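Local coordinates for protein chorismate mutase (Burkholderia thailandensis, PDB 6CNZ) that probably catalyses the rearrangement of chorismate to prephenate, as a chorismate mutase of the all-helical type II (AroQ) class, at residues Q26-A31 / S157-A162; K43-P48 / Q85-L90. One frame throughout, in Å; residues are numbered along the deposited sequence.

From the N terminus, helix 15-29 supplies the first half of contact 1 near its C-terminal end. The chain continues through helix 31-41 into the loop 43-48, which begins contact 2. It then runs through helix 48-64 and into helix 69-96, where residues 85-90 complete contact 2 and close a short, almost wholly helical loop. Only after helices 107-129 and 138-153 does residue range 157-162 of helix 157-166 close contact 1, so the contact 2 loop lies entirely within the longer one. Helix 69-96 bridges the two helices of contact 1, Leu86 CD2 lying 3.6 Å from Leu28 O and 3.7 Å from Gln159 OE1, and the loop packs on this same helix through Ile45.

Contact 1: Q26-A31 / S157-A162; sequences QRLALA and SAQKDA. With NO3 (nitrate ion), chain G; NO3 (nitrate ion), chain I.
In this all-helical chorismate mutase of the AroQ type, the C-terminal end of helix 15-29 meets the first turns of helix 157-166 through Leu28 and Ala29 on one side and Gln159 and Ala162 on the other. Leu28 makes the largest contribution, followed by Gln159. With CG anti to the backbone N (chi1 -171°), its isobutyl end reaches toward the later helix, where Leu28 CD2 settles 3.4 Å from the backbone carbonyl Gln159 O. The same methyl meets Ala162 CB at 3.8 Å, an apolar contact, and Leu28 CD2 also lies 4.0 Å from Gln159 CG. Gln159 extends its chain toward the earlier helix, and its amide nitrogen NE2 comes within 3.9 Å of the methyl Ala29 CB. No hydrogen bond crosses between the two helices. Instead, Gln159 NE2 donates to a nitrate, reaching O1 of that ion in chain G at 3.0 Å along a nearly straight N-H···O path (166°). Arg27 points elsewhere: its extended chain presents the guanidinium edge to a second nitrate, in chain I, with NH1 donating to O1 at 3.1 Å and NH2 to O2 at 3.0 Å, a two-pronged grip with the nitrate nitrogen in the guanidinium plane. Both ions probably come from the crystallisation liquor, yet the paired grip of Arg27 on a planar anion is consistent with a carboxylate-binding arginine of the active site, as in AroQ relatives. Helix 69-96 packs alongside, with Leu86 against Leu28 and Gln159, while Leu115, Leu118 and Leu122 of helix 107-129 line the Arg27 chain.

Contact 2: K43-P48 / Q85-L90; sequences KPISDP and QLQNAL
The irregular link 43-48 comes closest to helix 69-96 at Ile45 and Gln87, whose CA atoms are 6.9 Å apart. In this AroQ-type helical fold the link joins helices 31-41 and 48-64, and Asp47 is the N-cap residue of the latter. Ile45 is the residue of the link that meets residues 85-90, running past Gln87 in the opposite direction. Its CG2, anti to the backbone N, lies 3.7 Å from Gln87 OE1, while CG1, anti to the carbonyl carbon and beside the backbone N (chi1 -73°), carries CD1 to 3.8 Å from Gln87 CB. CD1 also meets the Asn88 amide obliquely. Ile45 thus packs against the Gln87 CB methylene and beside the polar ends of Gln87 and Asn88, with no hydrogen bond between the segments. The amide of Gln87 is tied elsewhere, NE2 to Ser83 OG and OE1 weakly to Lys38 NZ. Lys38 NZ also bonds to Ile45 O, so one ammonium group spans link and helix. The Gln87 side chain lies about 5 Å from a bound nitrate, probably a crystallisation component, and may border an anion-binding pocket. Asn88 ND2 makes a weak bond back to Lys84 O, and Asn88 OD1 lies 3.4 Å from Ile45 CD1.

Contact 1: Q26-A31 / S157-A162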
loop_
_atom_site.group_PDB
_atom_site.type_symbol
_atom_site.label_atom_id
_atom_site.label_comp_id
_atom_site.label_asym_id
_atom_site.label_seq_id
_atom_site.Cartn_x
_atom_site.Cartn_y
_atom_site.Cartn_z
ATOM N N GLN A 26 0.231 2.222 -4.072
ATOM C CA GLN A 26 -0.594 2.365 -2.882
ATOM C C GLN A 26 -1.497 3.591 -2.989
ATOM O O GLN A 26 -2.692 3.523 -2.679
ATOM C CB GLN A 26 0.315 2.435 -1.647
ATOM C CG GLN A 26 -0.394 2.392 -0.312
ATOM C CD GLN A 26 0.565 2.278 0.891
ATOM O OE1 GLN A 26 1.707 1.837 0.764
ATOM N NE2 GLN A 26 0.086 2.675 2.058
ATOM N N ARG A 27 -0.958 4.710 -3.464
ATOM C CA ARG A 27 -1.791 5.902 -3.627
ATOM C C ARG A 27 -2.853 5.687 -4.694
ATOM O O ARG A 27 -4.021 6.060 -4.510
ATOM C CB ARG A 27 -0.926 7.111 -3.979
ATOM C CG ARG A 27 -1.650 8.440 -3.845
ATOM C CD ARG A 27 -0.879 9.556 -4.541
ATOM N NE ARG A 27 -1.386 10.860 -4.153
ATOM C CZ ARG A 27 -2.421 11.454 -4.729
ATOM N NH1 ARG A 27 -3.046 10.866 -5.744
ATOM N NH2 ARG A 27 -2.825 12.639 -4.287
ATOM N N LEU A 28 -2.474 5.052 -5.803
ATOM C CA LEU A 28 -3.416 4.808 -6.891
ATOM C C LEU A 28 -4.557 3.897 -6.460
ATOM O O LEU A 28 -5.674 4.032 -6.960
ATOM C CB LEU A 28 -2.673 4.201 -8.086
ATOM C CG LEU A 28 -3.422 4.050 -9.398
ATOM C CD1 LEU A 28 -4.087 5.389 -9.798
ATOM C CD2 LEU A 28 -2.478 3.522 -10.511
ATOM N N ALA A 29 -4.304 2.961 -5.544
ATOM C CA ALA A 29 -5.360 2.061 -5.122
ATOM C C ALA A 29 -6.461 2.783 -4.349
ATOM O O ALA A 29 -7.588 2.282 -4.287
ATOM C CB ALA A 29 -4.785 0.927 -4.266
ATOM N N LEU A 30 -6.156 3.926 -3.744
ATOM C CA LEU A 30 -7.177 4.707 -3.061
ATOM C C LEU A 30 -8.092 5.444 -4.040
ATOM O O LEU A 30 -9.058 6.074 -3.605
ATOM C CB LEU A 30 -6.511 5.685 -2.090
ATOM C CG LEU A 30 -5.768 5.078 -0.894
ATOM C CD1 LEU A 30 -4.814 6.092 -0.269
ATOM C CD2 LEU A 30 -6.762 4.595 0.154
ATOM N N ALA A 31 -7.824 5.363 -5.350
ATOM C CA ALA A 31 -8.732 5.971 -6.320
ATOM C C ALA A 31 -10.055 5.217 -6.405
ATOM O O ALA A 31 -11.089 5.820 -6.721
ATOM C CB ALA A 31 -8.062 6.062 -7.703
ATOM N N SER A 157 -6.468 -4.155 -15.512
ATOM C CA SER A 157 -5.662 -3.468 -16.522
ATOM C C SER A 157 -5.824 -1.951 -16.448
ATOM O O SER A 157 -4.873 -1.210 -16.700
ATOM C CB SER A 157 -6.014 -3.975 -17.918
ATOM O OG SER A 157 -7.393 -4.251 -18.003
ATOM N N ALA A 158 -7.019 -1.468 -16.113
ATOM C CA ALA A 158 -7.198 -0.029 -15.937
ATOM C C ALA A 158 -6.230 0.520 -14.890
ATOM O O ALA A 158 -5.564 1.541 -15.111
ATOM C CB ALA A 158 -8.648 0.271 -15.545
ATOM N N GLN A 159 -6.124 -0.157 -13.744
ATOM C CA GLN A 159 -5.238 0.339 -12.693
ATOM C C GLN A 159 -3.786 0.192 -13.101
ATOM O O GLN A 159 -2.981 1.106 -12.885
ATOM C CB GLN A 159 -5.489 -0.380 -11.364
ATOM C CG GLN A 159 -4.459 0.046 -10.300
ATOM C CD GLN A 159 -4.925 -0.134 -8.883
ATOM O OE1 GLN A 159 -6.116 -0.298 -8.632
ATOM N NE2 GLN A 159 -3.978 -0.121 -7.936
ATOM N N LYS A 160 -3.441 -0.946 -13.711
ATOM C CA LYS A 160 -2.084 -1.159 -14.192
ATOM C C LYS A 160 -1.700 -0.135 -15.255
ATOM O O LYS A 160 -0.565 0.351 -15.266
ATOM C CB LYS A 160 -1.948 -2.582 -14.728
ATOM C CG LYS A 160 -1.956 -3.638 -13.629
ATOM C CD LYS A 160 -1.514 -4.982 -14.199
ATOM C CE LYS A 160 -2.383 -5.365 -15.371
ATOM N NZ LYS A 160 -2.159 -6.771 -15.764
ATOM N N ASP A 161 -2.627 0.199 -16.165
ATOM C CA ASP A 161 -2.354 1.262 -17.135
ATOM C C ASP A 161 -2.126 2.600 -16.436
ATOM O O ASP A 161 -1.182 3.338 -16.762
ATOM C CB ASP A 161 -3.505 1.379 -18.134
ATOM C CG ASP A 161 -3.487 0.270 -19.183
ATOM O OD1 ASP A 161 -2.536 -0.544 -19.180
ATOM O OD2 ASP A 161 -4.424 0.215 -20.010
ATOM N N ALA A 162 -2.966 2.915 -15.446
ATOM C CA ALA A 162 -2.823 4.184 -14.747
ATOM C C ALA A 162 -1.512 4.247 -13.973
ATOM O O ALA A 162 -0.955 5.337 -13.808
ATOM C CB ALA A 162 -4.024 4.414 -13.820
HETATM N N NO3 G . -0.854 -1.204 -9.584
HETATM O O1 NO3 G . -1.133 -0.167 -8.907
HETATM O O2 NO3 G . -1.542 -1.502 -10.610
HETATM O O3 NO3 G . 0.108 -1.948 -9.230
HETATM N N NO3 I . -5.685 13.794 -6.132
HETATM O O1 NO3 I . -5.237 12.796 -6.779
HETATM O O2 NO3 I . -5.477 13.895 -4.884
HETATM O O3 NO3 I . -6.349 14.696 -6.729
#

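Contact 2: K43-P48 / Q85-L90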
loop_
_atom_site.group_PDB
_atom_site.type_symbol
_atom_site.label_atom_id
_atom_site.label_comp_id
_atom_site.label_asym_id
_atom_site.label_seq_id
_atom_site.Cartn_x
_atom_site.Cartn_y
_atom_site.Cartn_z
ATOM N N LYS A 43 -20.263 13.699 -7.231
ATOM C CA LYS A 43 -19.287 14.782 -7.298
ATOM C C LYS A 43 -18.354 14.551 -8.482
ATOM O O LYS A 43 -18.044 13.401 -8.804
ATOM C CB LYS A 43 -18.475 14.868 -6.003
ATOM C CG LYS A 43 -19.193 15.617 -4.849
ATOM C CD LYS A 43 -18.924 17.105 -4.915
ATOM C CE LYS A 43 -19.406 17.818 -3.672
ATOM N NZ LYS A 43 -18.798 17.239 -2.446
ATOM N N PRO A 44 -17.911 15.596 -9.173
ATOM C CA PRO A 44 -17.071 15.380 -10.363
ATOM C C PRO A 44 -15.703 14.804 -10.022
ATOM O O PRO A 44 -15.087 15.137 -9.004
ATOM C CB PRO A 44 -16.939 16.782 -10.969
ATOM C CG PRO A 44 -17.235 17.727 -9.808
ATOM C CD PRO A 44 -18.274 17.014 -8.991
ATOM N N ILE A 45 -15.218 13.939 -10.918
ATOM C CA ILE A 45 -13.886 13.369 -10.757
ATOM C C ILE A 45 -12.838 14.471 -10.726
ATOM O O ILE A 45 -11.909 14.450 -9.908
ATOM C CB ILE A 45 -13.621 12.340 -11.873
ATOM C CG1 ILE A 45 -14.441 11.079 -11.590
ATOM C CG2 ILE A 45 -12.127 12.012 -11.993
ATOM C CD1 ILE A 45 -14.460 10.088 -12.719
ATOM N N SER A 46 -13.000 15.477 -11.578
ATOM C CA SER A 46 -12.061 16.581 -11.630
ATOM C C SER A 46 -12.424 17.611 -10.570
ATOM O O SER A 46 -13.587 18.015 -10.454
ATOM C CB SER A 46 -12.062 17.200 -13.030
ATOM O OG SER A 46 -11.593 18.532 -13.017
ATOM N N ASP A 47 -11.422 18.053 -9.813
ATOM C CA ASP A 47 -11.608 19.035 -8.744
ATOM C C ASP A 47 -10.485 20.061 -8.818
ATOM O O ASP A 47 -9.544 20.031 -8.017
ATOM C CB ASP A 47 -11.652 18.339 -7.383
ATOM C CG ASP A 47 -12.057 19.268 -6.257
ATOM O OD1 ASP A 47 -12.090 20.508 -6.463
ATOM O OD2 ASP A 47 -12.352 18.737 -5.162
ATOM N N PRO A 48 -10.579 21.015 -9.751
ATOM C CA PRO A 48 -9.457 21.949 -10.028
ATOM C C PRO A 48 -8.916 22.634 -8.782
ATOM O O PRO A 48 -7.692 22.667 -8.588
ATOM C CB PRO A 48 -10.072 22.971 -11.002
ATOM C CG PRO A 48 -11.204 22.253 -11.648
ATOM C CD PRO A 48 -11.734 21.256 -10.639
ATOM N N GLN A 85 -7.737 9.045 -14.359
ATOM C CA GLN A 85 -7.856 7.985 -15.349
ATOM C C GLN A 85 -8.532 6.751 -14.752
ATOM O O GLN A 85 -9.490 6.211 -15.317
ATOM C CB GLN A 85 -6.455 7.649 -15.872
ATOM C CG GLN A 85 -6.372 6.705 -17.040
ATOM C CD GLN A 85 -4.923 6.349 -17.324
ATOM O OE1 GLN A 85 -4.031 7.179 -17.147
ATOM N NE2 GLN A 85 -4.675 5.104 -17.699
ATOM N N LEU A 86 -8.019 6.269 -13.625
ATOM C CA LEU A 86 -8.618 5.108 -12.977
ATOM C C LEU A 86 -10.074 5.380 -12.593
ATOM O O LEU A 86 -10.958 4.549 -12.836
ATOM C CB LEU A 86 -7.794 4.712 -11.740
ATOM C CG LEU A 86 -8.219 3.435 -10.995
ATOM C CD1 LEU A 86 -8.567 2.321 -11.978
ATOM C CD2 LEU A 86 -7.118 2.953 -10.054
ATOM N N GLN A 87 -10.346 6.542 -11.985
ATOM C CA GLN A 87 -11.718 6.848 -11.558
ATOM C C GLN A 87 -12.673 6.877 -12.745
ATOM O O GLN A 87 -13.804 6.385 -12.657
ATOM C CB GLN A 87 -11.779 8.189 -10.811
ATOM C CG GLN A 87 -11.005 8.256 -9.475
ATOM C CD GLN A 87 -11.004 9.674 -8.887
ATOM O OE1 GLN A 87 -12.053 10.296 -8.757
ATOM N NE2 GLN A 87 -9.817 10.194 -8.567
ATOM N N ASN A 88 -12.249 7.477 -13.858
ATOM C CA ASN A 88 -13.099 7.480 -15.041
ATOM C C ASN A 88 -13.335 6.070 -15.565
ATOM O O ASN A 88 -14.453 5.739 -15.983
ATOM C CB ASN A 88 -12.501 8.374 -16.119
ATOM C CG ASN A 88 -12.956 9.806 -15.965
ATOM O OD1 ASN A 88 -14.146 10.083 -16.072
ATOM N ND2 ASN A 88 -12.024 10.714 -15.656
ATOM N N ALA A 89 -12.300 5.223 -15.540
ATOM C CA ALA A 89 -12.479 3.832 -15.949
ATOM C C ALA A 89 -13.482 3.108 -15.047
ATOM O O ALA A 89 -14.318 2.335 -15.532
ATOM C CB ALA A 89 -11.118 3.116 -15.951
ATOM N N LEU A 90 -13.434 3.366 -13.729
ATOM C CA LEU A 90 -14.406 2.760 -12.818
ATOM C C LEU A 90 -15.820 3.268 -13.106
ATOM O O LEU A 90 -16.766 2.475 -13.177
ATOM C CB LEU A 90 -14.011 3.032 -11.356
ATOM C CG LEU A 90 -12.716 2.355 -10.878
ATOM C CD1 LEU A 90 -12.158 2.977 -9.572
ATOM C CD2 LEU A 90 -12.922 0.870 -10.700
#